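Local structure of uncharacterized protein HI_0666 (Haemophilus influenzae, 7CZO) at residues 4-9 against 20-25; 10-15 against 36-41; 27-32 against 49-54; 66-71 against 82-87. The protein is of unknown function but corresponds to the N-terminal domain of a HipA toxin and probably acts within a three-component HipBA toxin-antitoxin system. All coordinates share one frame; numbering follows the deposited sequence.

Contacts 1 and 3 lie in the antiparallel sheet. Contact 1 pairs strands 7-12 and 15-22, and contact 3 adds strand 51-53 to strand 27-31. Both are partly buried and rest on backbone hydrogen bonds. Contact 2, also partly buried, shares strand 7-12 with contact 1, but it takes place at the far end of that strand. There the loop 36-41 packs mainly through apolar side chains, with L12 also resting on the loop backbone. Contact 4 is a surface contact between two helices, built on one tryptophan. Its helix 82-91 also packs against contact 1 through F85. Contacts 2 and 4 do not touch, and their centres are about 23 Å apart.

Contact 1 (4-9 against 20-25); sequences LVRSGK and LREDHR
R6 and E22 meet as a two-way backbone pair, and these two residues bury more surface here than any others. The amide of E22 donates to R6 O at 2.7 Å, and the bond is fairly straight at 162°. The return bond from R6 N to E22 O is longer, 3.1 Å, and more bent. The two side chains start close together, with R6 CB 4.5 Å from E22 CB. Their charged ends then part and do not form a salt bridge. The carboxylate of E22 is instead held by S82, through OE2.

L20 is the third main residue. It makes a hydrogen-bonded antiparallel pair with G8. L20 N reaches G8 O at 2.9 Å, and G8 N reaches L20 O at 2.8 Å. G8 has no side chain, so L20 gives this pair its only one.

Between these two pairs, S7 and R21 form a non-hydrogen-bonded pair and link through their side chains. S7 OG stands anti to the backbone N (chi1 -178°). It receives R21 NE at 3.0 Å, at the edge of the guanidinium and near its plane. The carboxylate of E103 takes part as well, with a salt bridge to R21 and a hydrogen bond to S7 OG. Beyond R6, V5 CG2 lies 4.0 Å from D23 CA.

The paired strands 7-12 and 15-22 form a beta hairpin in the middle of the sheet. Strand 98-102 flanks it beside 7-12, and strand 27-31 flanks it beside 15-22. Helix 82-91 packs F85 against R6, L20 and E22.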
# COMPACT_ATOMS: atom_id res chain seq x y z
N LEU A 4 4.53 -12.42 11.55
CA LEU A 4 4.03 -11.94 10.25
C LEU A 4 3.21 -10.64 10.49
O LEU A 4 3.04 -10.25 11.63
CB LEU A 4 3.16 -13.05 9.63
CG LEU A 4 3.77 -14.42 9.27
CD1 LEU A 4 2.74 -15.53 9.44
CD2 LEU A 4 4.33 -14.42 7.85
N VAL A 5 2.70 -9.97 9.45
CA VAL A 5 2.90 -10.34 8.06
C VAL A 5 3.57 -9.13 7.38
O VAL A 5 4.68 -8.73 7.77
CB VAL A 5 1.59 -10.83 7.34
CG1 VAL A 5 1.88 -11.97 6.36
CG2 VAL A 5 0.51 -11.28 8.32
N ARG A 6 2.86 -8.51 6.44
CA ARG A 6 3.47 -7.82 5.31
C ARG A 6 3.58 -6.28 5.49
O ARG A 6 2.62 -5.61 5.86
CB ARG A 6 2.66 -8.14 4.06
CG ARG A 6 2.66 -9.61 3.65
CD ARG A 6 3.95 -9.98 2.93
NE ARG A 6 3.84 -9.84 1.47
CZ ARG A 6 4.85 -10.02 0.61
NH1 ARG A 6 6.06 -10.33 1.06
NH2 ARG A 6 4.66 -9.87 -0.70
N SER A 7 4.76 -5.75 5.20
CA SER A 7 5.05 -4.36 5.38
C SER A 7 5.69 -3.77 4.09
O SER A 7 6.49 -4.43 3.44
CB SER A 7 5.98 -4.22 6.58
OG SER A 7 6.28 -2.86 6.87
N GLY A 8 5.33 -2.52 3.74
CA GLY A 8 5.95 -1.80 2.62
C GLY A 8 6.29 -0.38 3.02
O GLY A 8 5.45 0.33 3.58
N LYS A 9 7.52 0.04 2.79
CA LYS A 9 7.89 1.45 2.96
C LYS A 9 7.27 2.23 1.79
O LYS A 9 7.31 1.79 0.64
CB LYS A 9 9.40 1.64 2.92
CG LYS A 9 10.15 1.56 4.24
CD LYS A 9 11.65 1.34 3.97
CE LYS A 9 12.57 2.20 4.84
NZ LYS A 9 13.61 2.95 4.06
N LEU A 20 2.96 0.93 5.00
CA LEU A 20 1.67 0.32 4.74
C LEU A 20 1.83 -1.15 5.10
O LEU A 20 2.72 -1.80 4.54
CB LEU A 20 1.31 0.51 3.28
CG LEU A 20 0.09 -0.25 2.81
CD1 LEU A 20 -1.19 0.34 3.35
CD2 LEU A 20 0.07 -0.22 1.29
N ARG A 21 1.01 -1.64 6.03
CA ARG A 21 1.21 -2.99 6.60
C ARG A 21 -0.06 -3.71 6.47
O ARG A 21 -1.12 -3.08 6.51
CB ARG A 21 1.58 -2.97 8.09
CG ARG A 21 2.40 -1.75 8.49
CD ARG A 21 3.27 -1.97 9.71
NE ARG A 21 4.68 -2.12 9.34
CZ ARG A 21 5.67 -2.23 10.22
NH1 ARG A 21 5.41 -2.20 11.54
NH2 ARG A 21 6.93 -2.36 9.79
N GLU A 22 0.03 -5.03 6.28
CA GLU A 22 -1.14 -5.92 6.35
C GLU A 22 -0.94 -6.98 7.43
O GLU A 22 0.19 -7.45 7.68
CB GLU A 22 -1.40 -6.61 5.05
CG GLU A 22 -2.69 -7.40 5.03
CD GLU A 22 -2.76 -8.40 3.88
OE1 GLU A 22 -1.71 -8.73 3.28
OE2 GLU A 22 -3.89 -8.89 3.62
N ASP A 23 -2.06 -7.31 8.08
CA ASP A 23 -2.10 -8.34 9.12
C ASP A 23 -3.50 -8.98 9.09
O ASP A 23 -4.36 -8.58 8.25
CB ASP A 23 -1.70 -7.74 10.50
CG ASP A 23 -2.80 -6.81 11.18
OD1 ASP A 23 -4.02 -6.71 10.75
OD2 ASP A 23 -2.41 -6.17 12.21
N HIS A 24 -3.74 -9.95 9.98
CA HIS A 24 -5.03 -10.70 10.02
C HIS A 24 -6.21 -9.76 10.06
O HIS A 24 -7.21 -10.02 9.40
CB HIS A 24 -5.08 -11.77 11.18
CG HIS A 24 -5.80 -11.34 12.45
ND1 HIS A 24 -5.14 -11.13 13.65
CD2 HIS A 24 -7.12 -11.18 12.72
CE1 HIS A 24 -6.02 -10.84 14.59
NE2 HIS A 24 -7.23 -10.84 14.05
N ARG A 25 -6.10 -8.68 10.85
CA ARG A 25 -7.21 -7.73 10.96
C ARG A 25 -7.38 -6.91 9.69
O ARG A 25 -8.49 -6.62 9.28
CB ARG A 25 -7.02 -6.81 12.18
CG ARG A 25 -7.92 -7.19 13.32
CD ARG A 25 -7.67 -6.29 14.50
NE ARG A 25 -6.43 -6.65 15.14
CZ ARG A 25 -6.30 -7.67 15.99
NH1 ARG A 25 -7.34 -8.42 16.25
NH2 ARG A 25 -5.12 -7.95 16.55

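Contact 2 (10-15 against 36-41); sequences VFLYGE and QGIPLS
L12 and L40 form the main apolar pair between the end of strand 7-12 and the loop 36-41. CD2 of L12 lies 3.9 Å from CD1 of L40. The other branch, L12 CD1, is almost as near, at 4.0 Å from the same L40 CD1. One methyl of L40 therefore meets both branches of L12. A chi1 of -172° swings CG of L12 away from its own N and helps it reach the loop. The same L12 CD2 also touches I38, with CG2 4.3 Å away. A second apolar pair lies beside the first. The Y13 ring turns its edge to I38, and Y13 CE2 is 4.1 Å from I38 CG2. The two side chains cross at about a right angle. L12 CD1 sits above one face of the Y13 ring, toward its rim.

L12 also packs on the backbone of the loop. Its CD2 is 3.9 Å from I38 O and 3.9 Å from L40 CA.

L12 to E15 make a type I' beta turn, the tight connection of a two-residue beta hairpin. It joins strands 7-12 and 15-22. L12 and E15 close it by bonding N to O in both directions. Y13 and G14 occupy the corner, both with positive phi. The side chain of Y13 sets out toward the loop, where its ring edge meets I38.

I38 O accepts a bond from Y35 OH, and L40 N is bonded to Y31 OH. The L40 side chain is further enclosed by I17 and F29 of the sheet and by Y59 and F60 of helix 58-62.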
# COMPACT_ATOMS: atom_id res chain seq x y z
N VAL A 10 6.74 3.40 2.09
CA VAL A 10 6.01 4.20 1.14
C VAL A 10 6.75 5.47 0.86
O VAL A 10 7.02 6.25 1.76
CB VAL A 10 4.62 4.54 1.69
CG1 VAL A 10 3.96 5.65 0.87
CG2 VAL A 10 3.76 3.26 1.73
N PHE A 11 7.07 5.66 -0.42
CA PHE A 11 7.77 6.84 -0.90
C PHE A 11 6.83 7.66 -1.80
O PHE A 11 6.04 7.09 -2.53
CB PHE A 11 8.98 6.40 -1.72
CG PHE A 11 10.05 5.72 -0.92
CD1 PHE A 11 10.00 4.36 -0.69
CD2 PHE A 11 11.11 6.45 -0.39
CE1 PHE A 11 11.00 3.72 0.04
CE2 PHE A 11 12.12 5.82 0.34
CZ PHE A 11 12.05 4.45 0.55
N LEU A 12 6.91 8.99 -1.69
CA LEU A 12 6.16 9.97 -2.52
C LEU A 12 7.15 11.06 -3.07
O LEU A 12 7.98 11.62 -2.33
CB LEU A 12 5.11 10.62 -1.68
CG LEU A 12 4.10 11.52 -2.35
CD1 LEU A 12 3.41 10.83 -3.51
CD2 LEU A 12 3.07 11.94 -1.29
N TYR A 13 7.13 11.29 -4.37
CA TYR A 13 8.14 12.12 -5.04
C TYR A 13 9.54 11.95 -4.46
O TYR A 13 10.24 12.96 -4.25
CB TYR A 13 7.78 13.62 -4.97
CG TYR A 13 6.34 13.91 -5.34
CD1 TYR A 13 5.87 13.73 -6.62
CD2 TYR A 13 5.48 14.36 -4.42
CE1 TYR A 13 4.54 14.03 -6.93
CE2 TYR A 13 4.17 14.62 -4.71
CZ TYR A 13 3.70 14.46 -5.96
OH TYR A 13 2.34 14.72 -6.19
N GLY A 14 9.95 10.71 -4.21
CA GLY A 14 11.35 10.41 -3.85
C GLY A 14 11.60 10.24 -2.35
O GLY A 14 12.60 9.65 -1.95
N GLU A 15 10.68 10.74 -1.52
CA GLU A 15 10.87 10.79 -0.08
C GLU A 15 10.02 9.76 0.67
O GLU A 15 8.81 9.70 0.47
CB GLU A 15 10.50 12.19 0.46
CG GLU A 15 11.09 13.36 -0.30
CD GLU A 15 12.62 13.41 -0.25
OE1 GLU A 15 13.20 13.23 0.86
OE2 GLU A 15 13.23 13.66 -1.31
N GLN A 36 6.11 16.12 7.96
CA GLN A 36 5.26 17.22 7.61
C GLN A 36 5.66 17.34 6.15
O GLN A 36 6.84 17.25 5.81
CB GLN A 36 5.59 18.46 8.43
CG GLN A 36 4.45 19.47 8.50
CD GLN A 36 4.35 20.39 7.28
OE1 GLN A 36 5.00 20.18 6.24
NE2 GLN A 36 3.53 21.43 7.41
N GLY A 37 4.66 17.51 5.29
CA GLY A 37 4.87 17.40 3.86
C GLY A 37 3.52 17.26 3.18
O GLY A 37 2.45 17.30 3.85
N ILE A 38 3.54 17.09 1.86
CA ILE A 38 2.29 17.09 1.11
C ILE A 38 1.59 15.76 1.37
O ILE A 38 2.25 14.69 1.34
CB ILE A 38 2.51 17.34 -0.40
CG1 ILE A 38 1.17 17.47 -1.11
CG2 ILE A 38 3.39 16.27 -1.05
CD1 ILE A 38 1.29 17.79 -2.59
N PRO A 39 0.29 15.81 1.69
CA PRO A 39 -0.40 14.53 1.97
C PRO A 39 -0.46 13.57 0.77
O PRO A 39 -0.42 14.00 -0.38
CB PRO A 39 -1.79 14.98 2.40
CG PRO A 39 -1.51 16.30 3.08
CD PRO A 39 -0.49 16.95 2.20
N LEU A 40 -0.50 12.28 1.05
CA LEU A 40 -0.56 11.28 -0.02
C LEU A 40 -1.90 11.38 -0.77
O LEU A 40 -1.98 11.24 -1.99
CB LEU A 40 -0.34 9.88 0.57
CG LEU A 40 -0.41 8.70 -0.40
CD1 LEU A 40 0.81 8.75 -1.29
CD2 LEU A 40 -0.45 7.39 0.36
N SER A 41 -2.96 11.67 -0.04
CA SER A 41 -4.26 11.85 -0.63
C SER A 41 -5.14 12.61 0.34
O SER A 41 -4.83 12.70 1.53
CB SER A 41 -4.86 10.48 -0.90
OG SER A 41 -5.21 9.87 0.33

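Contact 3 (27-32 against 49-54); sequences FHFSYN and SPFHSD
Y31 N donates to the hydroxyl of S49 at 2.7 Å from N to OG, nearly straight at 167°. A chi1 of -176° turns OG of S49 to the amide of Y31. Here a side chain takes the place of a carbonyl at the end of the strand pair. S49 CB also lies against the edge of the Y31 ring, 3.6 Å from Y31 CD2. The next peptide bond, S49 to P50, is cis.

F51 buries the largest area in the contact. Its N meets F29 O at 2.8 Å, with the donor nearly along the C=O axis. Its ring lies beside that of F29, rim to rim, with the planes only 9° apart. F29 CD2 and F51 CD1 approach to 3.6 Å. Y31 CE2 touches F51 CE1 at 3.9 Å, while F29 CE2 stands over the centre of the Y31 ring.

On the other face, H28 ND1 and H52 ND1 share a hydrogen bond of 3.0 Å. The two rings are oblique to each other. H28 NE2 is held separately by D23. At the far end, F27 and S53 pair their backbones in both directions, F27 N reaching S53 O at 2.7 Å.

Strand 51-53, a weakly bonded strand, is outermost in the sheet of this chain. It runs antiparallel to 27-31, which on its other side pairs with 15-22. F44 meets the rings of F29 and F51 and takes a bond from Y31 OH. F57 touches F27, F29 and F51, and F60 of helix 58-62 meets F29.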
# COMPACT_ATOMS: atom_id res chain seq x y z
N PHE A 27 -5.50 -3.69 7.11
CA PHE A 27 -4.53 -2.76 6.51
C PHE A 27 -4.28 -1.47 7.29
O PHE A 27 -5.19 -0.82 7.78
CB PHE A 27 -5.02 -2.42 5.11
CG PHE A 27 -5.23 -3.64 4.27
CD1 PHE A 27 -4.13 -4.35 3.77
CD2 PHE A 27 -6.50 -4.13 4.04
CE1 PHE A 27 -4.30 -5.49 3.02
CE2 PHE A 27 -6.69 -5.28 3.30
CZ PHE A 27 -5.59 -5.96 2.79
N HIS A 28 -3.03 -1.08 7.33
CA HIS A 28 -2.59 -0.03 8.22
C HIS A 28 -1.66 0.86 7.47
O HIS A 28 -0.57 0.45 7.14
CB HIS A 28 -1.91 -0.68 9.44
CG HIS A 28 -2.70 -1.84 9.98
ND1 HIS A 28 -3.99 -1.69 10.44
CD2 HIS A 28 -2.43 -3.16 10.03
CE1 HIS A 28 -4.47 -2.87 10.79
NE2 HIS A 28 -3.55 -3.77 10.54
N PHE A 29 -2.12 2.06 7.17
CA PHE A 29 -1.24 3.08 6.68
C PHE A 29 -0.93 4.03 7.81
O PHE A 29 -1.84 4.40 8.54
CB PHE A 29 -1.87 3.86 5.52
CG PHE A 29 -1.02 5.01 5.07
CD1 PHE A 29 0.30 4.80 4.66
CD2 PHE A 29 -1.50 6.31 5.11
CE1 PHE A 29 1.13 5.84 4.29
CE2 PHE A 29 -0.68 7.35 4.74
CZ PHE A 29 0.63 7.12 4.33
N SER A 30 0.33 4.45 7.91
CA SER A 30 0.73 5.46 8.87
C SER A 30 1.86 6.34 8.34
O SER A 30 2.77 5.85 7.67
CB SER A 30 1.21 4.81 10.17
OG SER A 30 2.38 4.02 9.96
N TYR A 31 1.78 7.64 8.63
CA TYR A 31 2.80 8.62 8.20
C TYR A 31 3.99 8.61 9.16
O TYR A 31 3.80 8.61 10.36
CB TYR A 31 2.22 10.05 8.21
CG TYR A 31 1.32 10.41 7.05
CD1 TYR A 31 1.85 10.56 5.78
CD2 TYR A 31 -0.03 10.63 7.23
CE1 TYR A 31 1.06 10.90 4.72
CE2 TYR A 31 -0.86 10.94 6.16
CZ TYR A 31 -0.30 11.09 4.90
OH TYR A 31 -1.06 11.44 3.81
N ASN A 32 5.20 8.65 8.67
CA ASN A 32 6.33 8.95 9.54
C ASN A 32 6.10 10.14 10.48
O ASN A 32 5.42 11.10 10.13
CB ASN A 32 7.60 9.17 8.71
CG ASN A 32 8.16 7.88 8.18
OD1 ASN A 32 7.83 6.80 8.69
ND2 ASN A 32 9.00 7.96 7.16
N SER A 49 -3.06 10.47 11.00
CA SER A 49 -2.29 9.25 10.99
C SER A 49 -2.23 8.71 12.42
O SER A 49 -2.06 9.48 13.36
CB SER A 49 -0.90 9.55 10.51
OG SER A 49 -0.15 8.39 10.40
N PRO A 50 -2.35 7.40 12.61
CA PRO A 50 -2.43 6.34 11.64
C PRO A 50 -3.83 6.05 11.29
O PRO A 50 -4.72 6.51 11.98
CB PRO A 50 -1.91 5.14 12.41
CG PRO A 50 -2.43 5.39 13.77
CD PRO A 50 -2.32 6.87 13.98
N PHE A 51 -3.96 5.27 10.22
CA PHE A 51 -5.21 4.81 9.66
C PHE A 51 -5.19 3.28 9.64
O PHE A 51 -4.13 2.63 9.53
CB PHE A 51 -5.39 5.31 8.22
CG PHE A 51 -5.09 6.77 8.03
CD1 PHE A 51 -3.80 7.19 7.78
CD2 PHE A 51 -6.09 7.71 8.10
CE1 PHE A 51 -3.50 8.51 7.64
CE2 PHE A 51 -5.81 9.04 7.96
CZ PHE A 51 -4.51 9.44 7.75
N HIS A 52 -6.39 2.70 9.74
CA HIS A 52 -6.56 1.26 9.93
C HIS A 52 -7.80 0.92 9.18
O HIS A 52 -8.75 1.68 9.24
CB HIS A 52 -6.81 0.93 11.38
CG HIS A 52 -5.68 1.27 12.29
ND1 HIS A 52 -4.43 0.70 12.18
CD2 HIS A 52 -5.62 2.10 13.36
CE1 HIS A 52 -3.64 1.18 13.13
NE2 HIS A 52 -4.33 2.03 13.86
N SER A 53 -7.82 -0.20 8.46
CA SER A 53 -9.07 -0.65 7.83
C SER A 53 -9.07 -2.16 7.70
O SER A 53 -8.02 -2.81 7.76
CB SER A 53 -9.25 0.03 6.48
OG SER A 53 -10.50 -0.29 5.89
N ASP A 54 -10.26 -2.73 7.57
CA ASP A 54 -10.36 -4.18 7.38
C ASP A 54 -10.33 -4.50 5.90
O ASP A 54 -10.29 -5.65 5.51
CB ASP A 54 -11.60 -4.76 8.07
CG ASP A 54 -12.91 -4.16 7.57
OD1 ASP A 54 -12.86 -3.24 6.72
OD2 ASP A 54 -13.98 -4.61 8.04

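Contact 4 (66-71 against 82-87); sequences EGWLKH and SDMFRF
W68 of helix 66-70 reaches across to D83, M84 and F87 of helix 82-91, and it carries most of the contact. With chi1 at 176° the indole extends from its helix toward 82-91. CB only grazes F87, 4.2 Å from CE1. Next comes the five-membered ring. Its CG and CD2 also lie against F87, CG on CD1 and CE1, CD2 on CD1. CD1 of W68 lies 3.7 Å from F87 CE1, and NE1 is 3.6 Å from F87 CD1. W68 CE2, where the indole rings join, keeps 3.7 Å from the same F87 CD1. That atom of F87 sits over one face of the indole, toward the rim. The five-membered ring of W68 and the F87 ring are oblique, with planes at 48°.

The six-membered ring goes on to the first turn of the helix. CZ2 lies near D83 O and F87 CB. W68 CH2 packs 3.9 Å from D83 O. That carbonyl is hydrogen-bonded to F87 N. W68 CZ3 packs 3.9 Å from M84 CG. L69 adds a small apolar touch, with CD2 4.3 Å from M84 SD.

The short helix segments run at 136° to each other. V64 and P65, just before helix 66-70, touch M84 and F87. F85 of helix 82-91 packs on strand 15-22 and so joins this surface pair of helices to the sheet.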
# COMPACT_ATOMS: atom_id res chain seq x y z
N GLU A 66 -5.65 -0.97 -14.06
CA GLU A 66 -6.76 -1.60 -14.75
C GLU A 66 -6.31 -2.83 -15.46
O GLU A 66 -6.81 -3.91 -15.23
CB GLU A 66 -7.32 -0.63 -15.77
CG GLU A 66 -8.30 0.34 -15.15
CD GLU A 66 -8.67 1.47 -16.07
OE1 GLU A 66 -8.40 1.36 -17.30
OE2 GLU A 66 -9.23 2.47 -15.56
N GLY A 67 -5.31 -2.65 -16.31
CA GLY A 67 -4.72 -3.73 -17.03
C GLY A 67 -4.49 -5.02 -16.29
O GLY A 67 -4.66 -6.10 -16.86
N TRP A 68 -4.09 -4.94 -15.03
CA TRP A 68 -3.80 -6.15 -14.25
C TRP A 68 -5.10 -6.75 -13.68
O TRP A 68 -5.20 -7.96 -13.47
CB TRP A 68 -2.87 -5.80 -13.11
CG TRP A 68 -2.57 -6.90 -12.19
CD1 TRP A 68 -1.56 -7.79 -12.29
CD2 TRP A 68 -3.25 -7.20 -10.97
NE1 TRP A 68 -1.57 -8.65 -11.23
CE2 TRP A 68 -2.60 -8.30 -10.39
CE3 TRP A 68 -4.33 -6.63 -10.30
CZ2 TRP A 68 -3.01 -8.87 -9.18
CZ3 TRP A 68 -4.75 -7.20 -9.10
CH2 TRP A 68 -4.08 -8.31 -8.56
N LEU A 69 -6.07 -5.90 -13.41
CA LEU A 69 -7.37 -6.37 -13.01
C LEU A 69 -8.04 -7.07 -14.21
O LEU A 69 -8.41 -8.23 -14.08
CB LEU A 69 -8.23 -5.21 -12.50
CG LEU A 69 -7.64 -4.47 -11.28
CD1 LEU A 69 -8.42 -3.18 -11.06
CD2 LEU A 69 -7.58 -5.33 -10.01
N LYS A 70 -8.16 -6.40 -15.37
CA LYS A 70 -8.71 -7.06 -16.57
C LYS A 70 -8.04 -8.41 -16.90
O LYS A 70 -8.67 -9.32 -17.41
CB LYS A 70 -8.69 -6.16 -17.79
CG LYS A 70 -9.52 -4.90 -17.66
CD LYS A 70 -9.91 -4.33 -19.03
CE LYS A 70 -11.16 -5.02 -19.63
NZ LYS A 70 -11.91 -4.29 -20.73
N HIS A 71 -6.77 -8.58 -16.56
CA HIS A 71 -6.10 -9.87 -16.76
C HIS A 71 -6.52 -10.93 -15.74
O HIS A 71 -5.72 -11.78 -15.37
CB HIS A 71 -4.59 -9.65 -16.66
CG HIS A 71 -3.79 -10.91 -16.81
ND1 HIS A 71 -3.00 -11.41 -15.79
CD2 HIS A 71 -3.71 -11.79 -17.83
CE1 HIS A 71 -2.45 -12.54 -16.18
NE2 HIS A 71 -2.88 -12.80 -17.41
N SER A 82 -5.70 -9.19 -0.44
CA SER A 82 -4.31 -9.53 -0.21
C SER A 82 -3.59 -9.64 -1.55
O SER A 82 -2.37 -9.44 -1.62
CB SER A 82 -4.21 -10.85 0.54
OG SER A 82 -4.85 -10.74 1.79
N ASP A 83 -4.33 -9.95 -2.60
CA ASP A 83 -3.74 -10.12 -3.94
C ASP A 83 -3.32 -8.80 -4.48
O ASP A 83 -2.30 -8.69 -5.13
CB ASP A 83 -4.72 -10.80 -4.90
CG ASP A 83 -4.77 -12.30 -4.69
OD1 ASP A 83 -3.71 -12.85 -4.26
OD2 ASP A 83 -5.84 -12.91 -4.93
N MET A 84 -4.13 -7.79 -4.19
CA MET A 84 -3.83 -6.40 -4.49
C MET A 84 -2.70 -5.82 -3.67
O MET A 84 -1.82 -5.19 -4.23
CB MET A 84 -5.12 -5.59 -4.37
CG MET A 84 -5.93 -5.87 -5.61
SD MET A 84 -7.45 -5.00 -5.77
CE MET A 84 -7.03 -3.28 -5.60
N PHE A 85 -2.70 -6.05 -2.36
CA PHE A 85 -1.60 -5.61 -1.52
C PHE A 85 -0.33 -6.30 -1.97
O PHE A 85 0.74 -5.73 -1.89
CB PHE A 85 -1.86 -5.91 -0.03
CG PHE A 85 -0.75 -5.44 0.89
CD1 PHE A 85 -0.56 -4.10 1.13
CD2 PHE A 85 0.09 -6.33 1.50
CE1 PHE A 85 0.44 -3.65 1.96
CE2 PHE A 85 1.10 -5.88 2.35
CZ PHE A 85 1.27 -4.53 2.59
N ARG A 86 -0.44 -7.54 -2.44
CA ARG A 86 0.76 -8.23 -2.91
C ARG A 86 1.27 -7.54 -4.20
O ARG A 86 2.45 -7.30 -4.35
CB ARG A 86 0.47 -9.71 -3.14
CG ARG A 86 1.67 -10.63 -2.95
CD ARG A 86 1.34 -12.11 -3.24
NE ARG A 86 -0.07 -12.49 -3.04
CZ ARG A 86 -0.70 -12.59 -1.86
NH1 ARG A 86 -0.06 -12.35 -0.71
NH2 ARG A 86 -1.99 -12.93 -1.83
N PHE A 87 0.37 -7.18 -5.10
CA PHE A 87 0.76 -6.54 -6.32
C PHE A 87 1.45 -5.23 -5.98
O PHE A 87 2.57 -4.96 -6.44
CB PHE A 87 -0.43 -6.27 -7.18
CG PHE A 87 -0.11 -5.42 -8.35
CD1 PHE A 87 0.16 -5.98 -9.57
CD2 PHE A 87 -0.07 -4.05 -8.23
CE1 PHE A 87 0.48 -5.19 -10.66
CE2 PHE A 87 0.25 -3.24 -9.31
CZ PHE A 87 0.53 -3.82 -10.53